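Local coordinates for putative oxygenase (Streptomyces viridochromogenes Tue57, PDB 4XAA), which probably acts as an iron- and 2-oxoglutarate-dependent oxygenase in the biosynthesis of an orthosomycin antibiotic, at residues P29-R34 against R84-R89; T44-E49 against D54-F59. One frame throughout, in Å; residues are numbered along the deposited sequence.

Contact 1. Residues P29-R34 against R84-R89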
ATOM      1  N   PRO A  29       6.819  -1.728 -17.263  1.00 46.03           N
ATOM      2  CA  PRO A  29       5.967  -0.538 -17.365  1.00 43.53           C
ATOM      3  C   PRO A  29       4.622  -0.800 -18.023  1.00 45.56           C
ATOM      4  O   PRO A  29       3.617  -0.205 -17.619  1.00 46.50           O
ATOM      5  CB  PRO A  29       6.805   0.404 -18.229  1.00 39.50           C
ATOM      6  CG  PRO A  29       8.189   0.069 -17.853  1.00 43.37           C
ATOM      7  CD  PRO A  29       8.213  -1.428 -17.637  1.00 42.06           C
ATOM      8  N   ASP A  30       4.617  -1.667 -19.030  1.00 42.74           N
ATOM      9  CA  ASP A  30       3.394  -2.038 -19.734  1.00 48.02           C
ATOM     10  C   ASP A  30       2.438  -2.787 -18.819  1.00 43.87           C
ATOM     11  O   ASP A  30       1.229  -2.647 -18.936  1.00 46.46           O
ATOM     12  CB  ASP A  30       3.730  -2.895 -20.963  1.00 49.52           C
ATOM     13  CG  ASP A  30       2.496  -3.367 -21.708  1.00 51.94           C
ATOM     14  OD1 ASP A  30       2.250  -4.593 -21.735  1.00 57.29           O
ATOM     15  OD2 ASP A  30       1.772  -2.517 -22.266  1.00 52.17           O
ATOM     16  N   ALA A  31       2.990  -3.581 -17.908  1.00 44.24           N
ATOM     17  CA  ALA A  31       2.180  -4.324 -16.945  1.00 45.60           C
ATOM     18  C   ALA A  31       1.552  -3.376 -15.921  1.00 43.48           C
ATOM     19  O   ALA A  31       0.393  -3.536 -15.531  1.00 44.05           O
ATOM     20  CB  ALA A  31       3.016  -5.374 -16.249  1.00 42.03           C
ATOM     21  N   ILE A  32       2.333  -2.389 -15.498  1.00 43.35           N
ATOM     22  CA  ILE A  32       1.863  -1.362 -14.592  1.00 39.27           C
ATOM     23  C   ILE A  32       0.731  -0.595 -15.260  1.00 42.90           C
ATOM     24  O   ILE A  32      -0.249  -0.215 -14.617  1.00 43.88           O
ATOM     25  CB  ILE A  32       3.001  -0.413 -14.201  1.00 41.38           C
ATOM     26  CG1 ILE A  32       4.059  -1.173 -13.400  1.00 40.02           C
ATOM     27  CG2 ILE A  32       2.480   0.770 -13.395  1.00 41.77           C
ATOM     28  CD1 ILE A  32       3.486  -1.901 -12.210  1.00 44.34           C
ATOM     29  N   ALA A  33       0.857  -0.404 -16.566  1.00 41.32           N
ATOM     30  CA  ALA A  33      -0.108   0.389 -17.310  1.00 42.50           C
ATOM     31  C   ALA A  33      -1.445  -0.325 -17.382  1.00 42.12           C
ATOM     32  O   ALA A  33      -2.498   0.292 -17.285  1.00 45.77           O
ATOM     33  CB  ALA A  33       0.419   0.697 -18.710  1.00 42.56           C
ATOM     34  N   ARG A  34      -1.398  -1.637 -17.553  1.00 47.66           N
ATOM     35  CA  ARG A  34      -2.613  -2.437 -17.591  1.00 46.35           C
ATOM     36  C   ARG A  34      -3.260  -2.515 -16.206  1.00 44.46           C
ATOM     37  O   ARG A  34      -4.475  -2.404 -16.086  1.00 45.52           O
ATOM     38  CB  ARG A  34      -2.308  -3.826 -18.138  1.00 45.92           C
ATOM     39  CG  ARG A  34      -1.856  -3.804 -19.604  1.00 43.71           C
ATOM     40  CD  ARG A  34      -1.486  -5.201 -20.093  1.00 46.72           C
ATOM     41  NE  ARG A  34      -0.038  -5.357 -20.227  1.00 53.43           N
ATOM     42  CZ  ARG A  34       0.629  -6.471 -19.922  1.00 58.64           C
ATOM     43  NH1 ARG A  34      -0.037  -7.527 -19.460  1.00 49.11           N
ATOM     44  NH2 ARG A  34       1.960  -6.532 -20.085  1.00 50.92           N
ATOM     45  N   ARG A  84      -6.568  -8.305 -13.762  1.00 39.89           N
ATOM     46  CA  ARG A  84      -6.471  -8.868 -12.416  1.00 41.85           C
ATOM     47  C   ARG A  84      -5.397  -9.956 -12.299  1.00 41.30           C
ATOM     48  O   ARG A  84      -4.761 -10.116 -11.254  1.00 39.83           O
ATOM     49  CB  ARG A  84      -7.831  -9.440 -11.997  1.00 41.09           C
ATOM     50  CG  ARG A  84      -7.857 -10.120 -10.634  1.00 37.88           C
ATOM     51  CD  ARG A  84      -9.228 -10.778 -10.372  1.00 42.61           C
ATOM     52  NE  ARG A  84      -9.371 -12.050 -11.074  1.00 47.00           N
ATOM     53  CZ  ARG A  84     -10.513 -12.729 -11.187  1.00 50.18           C
ATOM     54  NH1 ARG A  84     -11.637 -12.256 -10.648  1.00 43.23           N
ATOM     55  NH2 ARG A  84     -10.525 -13.885 -11.843  1.00 46.35           N
ATOM     56  N   ASP A  85      -5.199 -10.705 -13.373  1.00 40.69           N
ATOM     57  CA  ASP A  85      -4.203 -11.770 -13.383  1.00 41.32           C
ATOM     58  C   ASP A  85      -2.819 -11.240 -13.071  1.00 41.45           C
ATOM     59  O   ASP A  85      -1.977 -11.967 -12.540  1.00 42.56           O
ATOM     60  CB  ASP A  85      -4.205 -12.477 -14.737  1.00 44.47           C
ATOM     61  CG  ASP A  85      -5.575 -13.012 -15.105  1.00 53.80           C
ATOM     62  OD1 ASP A  85      -6.276 -13.530 -14.203  1.00 55.61           O
ATOM     63  OD2 ASP A  85      -5.958 -12.900 -16.288  1.00 58.84           O
ATOM     64  N   LEU A  86      -2.589  -9.964 -13.381  1.00 37.67           N
ATOM     65  CA  LEU A  86      -1.286  -9.352 -13.132  1.00 42.50           C
ATOM     66  C   LEU A  86      -0.966  -9.261 -11.644  1.00 40.67           C
ATOM     67  O   LEU A  86       0.201  -9.154 -11.274  1.00 33.72           O
ATOM     68  CB  LEU A  86      -1.206  -7.967 -13.765  1.00 41.68           C
ATOM     69  CG  LEU A  86      -1.056  -7.996 -15.277  1.00 37.48           C
ATOM     70  CD1 LEU A  86      -1.246  -6.617 -15.854  1.00 36.91           C
ATOM     71  CD2 LEU A  86       0.308  -8.567 -15.616  1.00 42.05           C
ATOM     72  N   LEU A  87      -1.995  -9.332 -10.797  1.00 37.44           N
ATOM     73  CA  LEU A  87      -1.776  -9.392  -9.349  1.00 40.67           C
ATOM     74  C   LEU A  87      -0.870 -10.544  -8.966  1.00 40.45           C
ATOM     75  O   LEU A  87      -0.230 -10.527  -7.911  1.00 35.18           O
ATOM     76  CB  LEU A  87      -3.086  -9.558  -8.591  1.00 37.61           C
ATOM     77  CG  LEU A  87      -4.153  -8.488  -8.716  1.00 36.46           C
ATOM     78  CD1 LEU A  87      -5.388  -9.013  -7.995  1.00 37.48           C
ATOM     79  CD2 LEU A  87      -3.668  -7.164  -8.132  1.00 33.56           C
ATOM     80  N   HIS A  88      -0.821 -11.548  -9.838  1.00 41.60           N
ATOM     81  CA  HIS A  88      -0.206 -12.819  -9.498  1.00 41.96           C
ATOM     82  C   HIS A  88       1.068 -13.092 -10.270  1.00 43.54           C
ATOM     83  O   HIS A  88       1.531 -14.234 -10.321  1.00 47.00           O
ATOM     84  CB  HIS A  88      -1.228 -13.921  -9.719  1.00 35.99           C
ATOM     85  CG  HIS A  88      -2.572 -13.575  -9.156  1.00 42.40           C
ATOM     86  ND1 HIS A  88      -2.791 -13.420  -7.803  1.00 32.27           N
ATOM     87  CD2 HIS A  88      -3.753 -13.301  -9.761  1.00 42.06           C
ATOM     88  CE1 HIS A  88      -4.052 -13.087  -7.600  1.00 38.45           C
ATOM     89  NE2 HIS A  88      -4.658 -13.009  -8.770  1.00 39.48           N
ATOM     90  N   ARG A  89       1.624 -12.040 -10.869  1.00 41.42           N
ATOM     91  CA  ARG A  89       2.954 -12.122 -11.457  1.00 48.68           C
ATOM     92  C   ARG A  89       3.890 -12.631 -10.378  1.00 46.04           C
ATOM     93  O   ARG A  89       3.773 -12.261  -9.212  1.00 42.77           O
ATOM     94  CB  ARG A  89       3.441 -10.766 -11.996  1.00 45.13           C
ATOM     95  CG  ARG A  89       2.658 -10.214 -13.176  1.00 46.36           C
ATOM     96  CD  ARG A  89       2.833 -11.069 -14.427  1.00 52.22           C
ATOM     97  NE  ARG A  89       4.224 -11.116 -14.862  1.00 57.52           N
ATOM     98  CZ  ARG A  89       4.780 -12.169 -15.450  1.00 67.32           C
ATOM     99  NH1 ARG A  89       4.053 -13.257 -15.674  1.00 74.69           N
ATOM    100  NH2 ARG A  89       6.059 -12.142 -15.812  1.00 68.73           N
TER

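Contact 2. Residues T44-E49 against D54-F59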
ATOM      1  N   THR A  44     -14.271   3.651 -11.794  1.00 49.21           N
ATOM      2  CA  THR A  44     -15.328   4.354 -12.512  1.00 53.33           C
ATOM      3  C   THR A  44     -16.704   3.728 -12.310  1.00 50.43           C
ATOM      4  O   THR A  44     -17.710   4.400 -12.502  1.00 59.08           O
ATOM      5  CB  THR A  44     -15.063   4.421 -14.027  1.00 49.90           C
ATOM      6  OG1 THR A  44     -15.196   3.114 -14.582  1.00 59.05           O
ATOM      7  CG2 THR A  44     -13.685   4.957 -14.320  1.00 45.91           C
ATOM      8  N   ARG A  45     -16.765   2.454 -11.938  1.00 50.80           N
ATOM      9  CA  ARG A  45     -18.062   1.821 -11.673  1.00 54.56           C
ATOM     10  C   ARG A  45     -18.700   2.442 -10.444  1.00 56.87           C
ATOM     11  O   ARG A  45     -19.904   2.678 -10.393  1.00 56.38           O
ATOM     12  CB  ARG A  45     -17.921   0.316 -11.483  1.00 51.03           C
ATOM     13  CG  ARG A  45     -17.634  -0.418 -12.766  1.00 55.09           C
ATOM     14  CD  ARG A  45     -17.155  -1.832 -12.496  1.00 55.85           C
ATOM     15  NE  ARG A  45     -16.832  -2.527 -13.735  1.00 61.60           N
ATOM     16  CZ  ARG A  45     -16.258  -3.724 -13.797  1.00 58.27           C
ATOM     17  NH1 ARG A  45     -15.927  -4.371 -12.686  1.00 54.24           N
ATOM     18  NH2 ARG A  45     -16.012  -4.273 -14.972  1.00 52.91           N
ATOM     19  N   PHE A  46     -17.871   2.706  -9.447  1.00 50.69           N
ATOM     20  CA  PHE A  46     -18.337   3.382  -8.268  1.00 53.52           C
ATOM     21  C   PHE A  46     -18.680   4.830  -8.584  1.00 55.62           C
ATOM     22  O   PHE A  46     -19.793   5.299  -8.327  1.00 56.50           O
ATOM     23  CB  PHE A  46     -17.282   3.331  -7.166  1.00 48.24           C
ATOM     24  CG  PHE A  46     -17.723   3.983  -5.895  1.00 51.87           C
ATOM     25  CD1 PHE A  46     -17.559   5.345  -5.704  1.00 50.57           C
ATOM     26  CD2 PHE A  46     -18.314   3.232  -4.887  1.00 48.16           C
ATOM     27  CE1 PHE A  46     -17.982   5.943  -4.538  1.00 49.87           C
ATOM     28  CE2 PHE A  46     -18.723   3.829  -3.725  1.00 47.52           C
ATOM     29  CZ  PHE A  46     -18.557   5.189  -3.551  1.00 46.22           C
ATOM     30  N   THR A  47     -17.697   5.532  -9.130  1.00 54.89           N
ATOM     31  CA  THR A  47     -17.763   6.976  -9.265  1.00 56.40           C
ATOM     32  C   THR A  47     -18.743   7.428 -10.331  1.00 59.24           C
ATOM     33  O   THR A  47     -19.456   8.406 -10.151  1.00 60.15           O
ATOM     34  CB  THR A  47     -16.403   7.560  -9.618  1.00 55.67           C
ATOM     35  OG1 THR A  47     -16.036   7.119 -10.930  1.00 51.32           O
ATOM     36  CG2 THR A  47     -15.352   7.122  -8.610  1.00 51.59           C
ATOM     37  N   ASP A  48     -18.768   6.724 -11.453  1.00 59.58           N
ATOM     38  CA  ASP A  48     -19.492   7.232 -12.605  1.00 60.19           C
ATOM     39  C   ASP A  48     -20.798   6.494 -12.820  1.00 61.89           C
ATOM     40  O   ASP A  48     -21.788   7.095 -13.225  1.00 65.13           O
ATOM     41  CB  ASP A  48     -18.614   7.145 -13.854  1.00 59.03           C
ATOM     42  CG  ASP A  48     -17.363   8.002 -13.741  1.00 64.17           C
ATOM     43  OD1 ASP A  48     -17.345   8.907 -12.877  1.00 66.15           O
ATOM     44  OD2 ASP A  48     -16.402   7.779 -14.511  1.00 67.51           O
ATOM     45  N   GLU A  49     -20.793   5.198 -12.522  1.00 59.29           N
ATOM     46  CA  GLU A  49     -21.909   4.319 -12.849  1.00 60.59           C
ATOM     47  C   GLU A  49     -22.719   3.940 -11.606  1.00 58.24           C
ATOM     48  O   GLU A  49     -23.743   3.286 -11.707  1.00 59.76           O
ATOM     49  CB  GLU A  49     -21.393   3.063 -13.567  1.00 57.28           C
ATOM     50  CG  GLU A  49     -20.713   3.370 -14.901  1.00 61.28           C
ATOM     51  CD  GLU A  49     -19.955   2.183 -15.498  1.00 69.10           C
ATOM     52  OE1 GLU A  49     -20.125   1.039 -15.011  1.00 68.33           O
ATOM     53  OE2 GLU A  49     -19.185   2.403 -16.461  1.00 66.82           O
ATOM     54  N   ASP A  54     -20.060  -4.041  -0.768  1.00 44.39           N
ATOM     55  CA  ASP A  54     -19.382  -4.147   0.505  1.00 46.86           C
ATOM     56  C   ASP A  54     -17.886  -3.907   0.369  1.00 44.09           C
ATOM     57  O   ASP A  54     -17.286  -3.246   1.212  1.00 43.59           O
ATOM     58  CB  ASP A  54     -19.644  -5.511   1.135  1.00 51.38           C
ATOM     59  CG  ASP A  54     -19.383  -5.516   2.631  1.00 60.38           C
ATOM     60  OD1 ASP A  54     -20.235  -4.970   3.382  1.00 54.64           O
ATOM     61  OD2 ASP A  54     -18.327  -6.062   3.046  1.00 52.87           O
ATOM     62  N   ASP A  55     -17.292  -4.434  -0.699  1.00 43.73           N
ATOM     63  CA  ASP A  55     -15.863  -4.245  -0.950  1.00 43.50           C
ATOM     64  C   ASP A  55     -15.460  -2.826  -1.364  1.00 42.78           C
ATOM     65  O   ASP A  55     -14.276  -2.483  -1.318  1.00 43.86           O
ATOM     66  CB  ASP A  55     -15.384  -5.230  -2.014  1.00 45.65           C
ATOM     67  CG  ASP A  55     -15.384  -6.651  -1.516  1.00 45.88           C
ATOM     68  OD1 ASP A  55     -15.045  -6.836  -0.327  1.00 39.35           O
ATOM     69  OD2 ASP A  55     -15.745  -7.567  -2.300  1.00 43.44           O
ATOM     70  N   TYR A  56     -16.416  -1.999  -1.771  1.00 44.07           N
ATOM     71  CA  TYR A  56     -16.103  -0.601  -2.080  1.00 42.00           C
ATOM     72  C   TYR A  56     -16.251   0.294  -0.836  1.00 45.30           C
ATOM     73  O   TYR A  56     -17.342   0.776  -0.532  1.00 46.99           O
ATOM     74  CB  TYR A  56     -16.993  -0.090  -3.205  1.00 41.02           C
ATOM     75  CG  TYR A  56     -16.599  -0.563  -4.587  1.00 46.39           C
ATOM     76  CD1 TYR A  56     -16.624  -1.908  -4.916  1.00 41.86           C
ATOM     77  CD2 TYR A  56     -16.223   0.339  -5.570  1.00 44.62           C
ATOM     78  CE1 TYR A  56     -16.283  -2.336  -6.172  1.00 43.94           C
ATOM     79  CE2 TYR A  56     -15.877  -0.089  -6.845  1.00 43.14           C
ATOM     80  CZ  TYR A  56     -15.909  -1.424  -7.137  1.00 42.41           C
ATOM     81  OH  TYR A  56     -15.570  -1.866  -8.396  1.00 43.90           O
ATOM     82  N   TRP A  57     -15.156   0.500  -0.113  1.00 43.19           N
ATOM     83  CA  TRP A  57     -15.184   1.295   1.116  1.00 43.61           C
ATOM     84  C   TRP A  57     -15.157   2.774   0.807  1.00 44.31           C
ATOM     85  O   TRP A  57     -14.260   3.249   0.105  1.00 41.73           O
ATOM     86  CB  TRP A  57     -14.002   0.971   2.022  1.00 41.44           C
ATOM     87  CG  TRP A  57     -13.955  -0.424   2.492  1.00 39.57           C
ATOM     88  CD1 TRP A  57     -14.737  -1.453   2.080  1.00 37.70           C
ATOM     89  CD2 TRP A  57     -13.053  -0.962   3.463  1.00 40.32           C
ATOM     90  NE1 TRP A  57     -14.383  -2.598   2.732  1.00 41.91           N
ATOM     91  CE2 TRP A  57     -13.351  -2.327   3.591  1.00 38.54           C
ATOM     92  CE3 TRP A  57     -12.010  -0.419   4.225  1.00 42.69           C
ATOM     93  CZ2 TRP A  57     -12.655  -3.167   4.457  1.00 40.75           C
ATOM     94  CZ3 TRP A  57     -11.322  -1.249   5.090  1.00 43.68           C
ATOM     95  CH2 TRP A  57     -11.647  -2.612   5.197  1.00 41.61           C
ATOM     96  N   ASN A  58     -16.124   3.497   1.369  1.00 42.36           N
ATOM     97  CA  ASN A  58     -16.309   4.912   1.088  1.00 44.78           C
ATOM     98  C   ASN A  58     -16.821   5.687   2.308  1.00 49.13           C
ATOM     99  O   ASN A  58     -17.454   5.114   3.191  1.00 46.48           O
ATOM    100  CB  ASN A  58     -17.281   5.082  -0.077  1.00 46.40           C
ATOM    101  CG  ASN A  58     -18.660   4.496   0.225  1.00 49.66           C
ATOM    102  OD1 ASN A  58     -19.552   5.193   0.714  1.00 48.86           O
ATOM    103  ND2 ASN A  58     -18.832   3.210  -0.058  1.00 44.11           N
ATOM    104  N   PHE A  59     -16.537   6.986   2.371  1.00 47.09           N
ATOM    105  CA  PHE A  59     -17.194   7.817   3.369  1.00 49.58           C
ATOM    106  C   PHE A  59     -18.059   8.879   2.705  1.00 50.68           C
ATOM    107  O   PHE A  59     -17.775   9.318   1.592  1.00 50.27           O
ATOM    108  CB  PHE A  59     -16.180   8.456   4.320  1.00 47.11           C
ATOM    109  CG  PHE A  59     -15.155   9.332   3.651  1.00 52.90           C
ATOM    110  CD1 PHE A  59     -15.423  10.668   3.397  1.00 51.08           C
ATOM    111  CD2 PHE A  59     -13.901   8.836   3.331  1.00 43.64           C
ATOM    112  CE1 PHE A  59     -14.476  11.480   2.809  1.00 44.51           C
ATOM    113  CE2 PHE A  59     -12.959   9.646   2.747  1.00 49.47           C
ATOM    114  CZ  PHE A  59     -13.245  10.969   2.489  1.00 45.88           C
TER
HETATM  115  O   HOH W   1     -16.561  -3.843  -9.480  1.00 47.54           O

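Contact 1. Residues P29-R34 against R84-R89
This is a small apolar contact in which Leu86 reaches the first turns of helix 29-47, at Ala31 and Arg34. Leu86 belongs to a short 3-10 segment in the loop between strand 68-72 and helix 90-100. Its two methyl groups share the work. CD1 lies 3.5 Å from the backbone O of Ala31 and 3.8 Å from CB of Arg34. CD2 faces CB of Ala31 at 4.2 Å. The Arg34 chain runs roughly perpendicular to that of Leu86, with NH1 of Arg34 3.9 Å from Leu86 CD1. No hydrogen bond joins the segments. The protein has the double-stranded beta-helix fold of the cupin clan, and the centre of this helix-loop contact lies about 16 Å from the centre of the chain. Arg34 is held from its own helix. Its chain bends at chi3 (-106°), which carries the guanidinium back over Ala31 CA toward Asp30. NH2 of Arg34 forms a salt bridge with Asp30 OD1 at 2.6 Å, on the anti side of the carboxylate and 32° out of its plane. On the loop side, Arg89 forms a salt bridge with Glu91, at the start of helix 90-100.

Contact 2. Residues T44-E49 against D54-F59
The last turn of helix 29-47 faces the edge strand 56-59, and Phe46 and Tyr56 come closest, with their CA atoms 7.7 Å apart. No direct hydrogen bond crosses between the two segments. Phe46 and Tyr56 carry most of the contact. CG of Phe46 is anti to the backbone N (chi1 -178°), and this sends the ring out from the helix toward the strand. The two side chains lie alongside each other, one running out from the helix and the other in from the strand. CB of Phe46 rests 3.6 Å from CD2 of Tyr56, on an oblique approach to the ring. CD2 of Phe46 meets the same Tyr56 carbon. The far end of the phenyl ring reaches Asn58, where CZ of Phe46 is 3.7 Å from CB of Asn58. The ring and the Asn58 amide are inclined at 46°. That amide is tied to its own strand: ND2 of Asn58 donates to O of Tyr56 at 2.9 Å, and the acceptor lies close to the amide plane.

The phenol of Tyr56 reaches the helix one turn before Phe46, where its OH is hydrogen-bonded to the backbone O of Leu42. A water 2.5 Å from Tyr56 OH also accepts a weak bond of 3.3 Å from Arg45 NH1. The same NH1 has a stronger partner in the backbone O of Asp79. The helix ends here, with O of Thr44 accepting from N of both Asp48 and Glu49. Arg52, from the short connection between the segments, makes a cation-pi contact with Phe46 and a hydrogen bond to its backbone O. A helix end thus packs beside an edge strand of the larger sheet of the double-stranded beta-helix fold. Strand 56-59 is one of the two outermost strands of that antiparallel sheet. It pairs with strand 68-72, whose Leu69 touches both Phe46 and Tyr56.

Both contacts use helix 29-47: contact 1 its first turns, contact 2 its last. Their centres are 22 Å apart, and their nearest atoms are about 9 Å apart, so they do not touch. In the sequence, both segments of contact 2 fall between the two segments of contact 1. The order is helix start, helix end, strand 56-59, strand 68-72, then the 3-10 segment before helix 90-100. One helix thus meets the edge strand of the larger sheet at one end and a later loop at the other. Both contacts belong to the part of the chain related to phytanoyl-CoA dioxygenases. Neither includes the nickel ligands His125, Asp127 and His196.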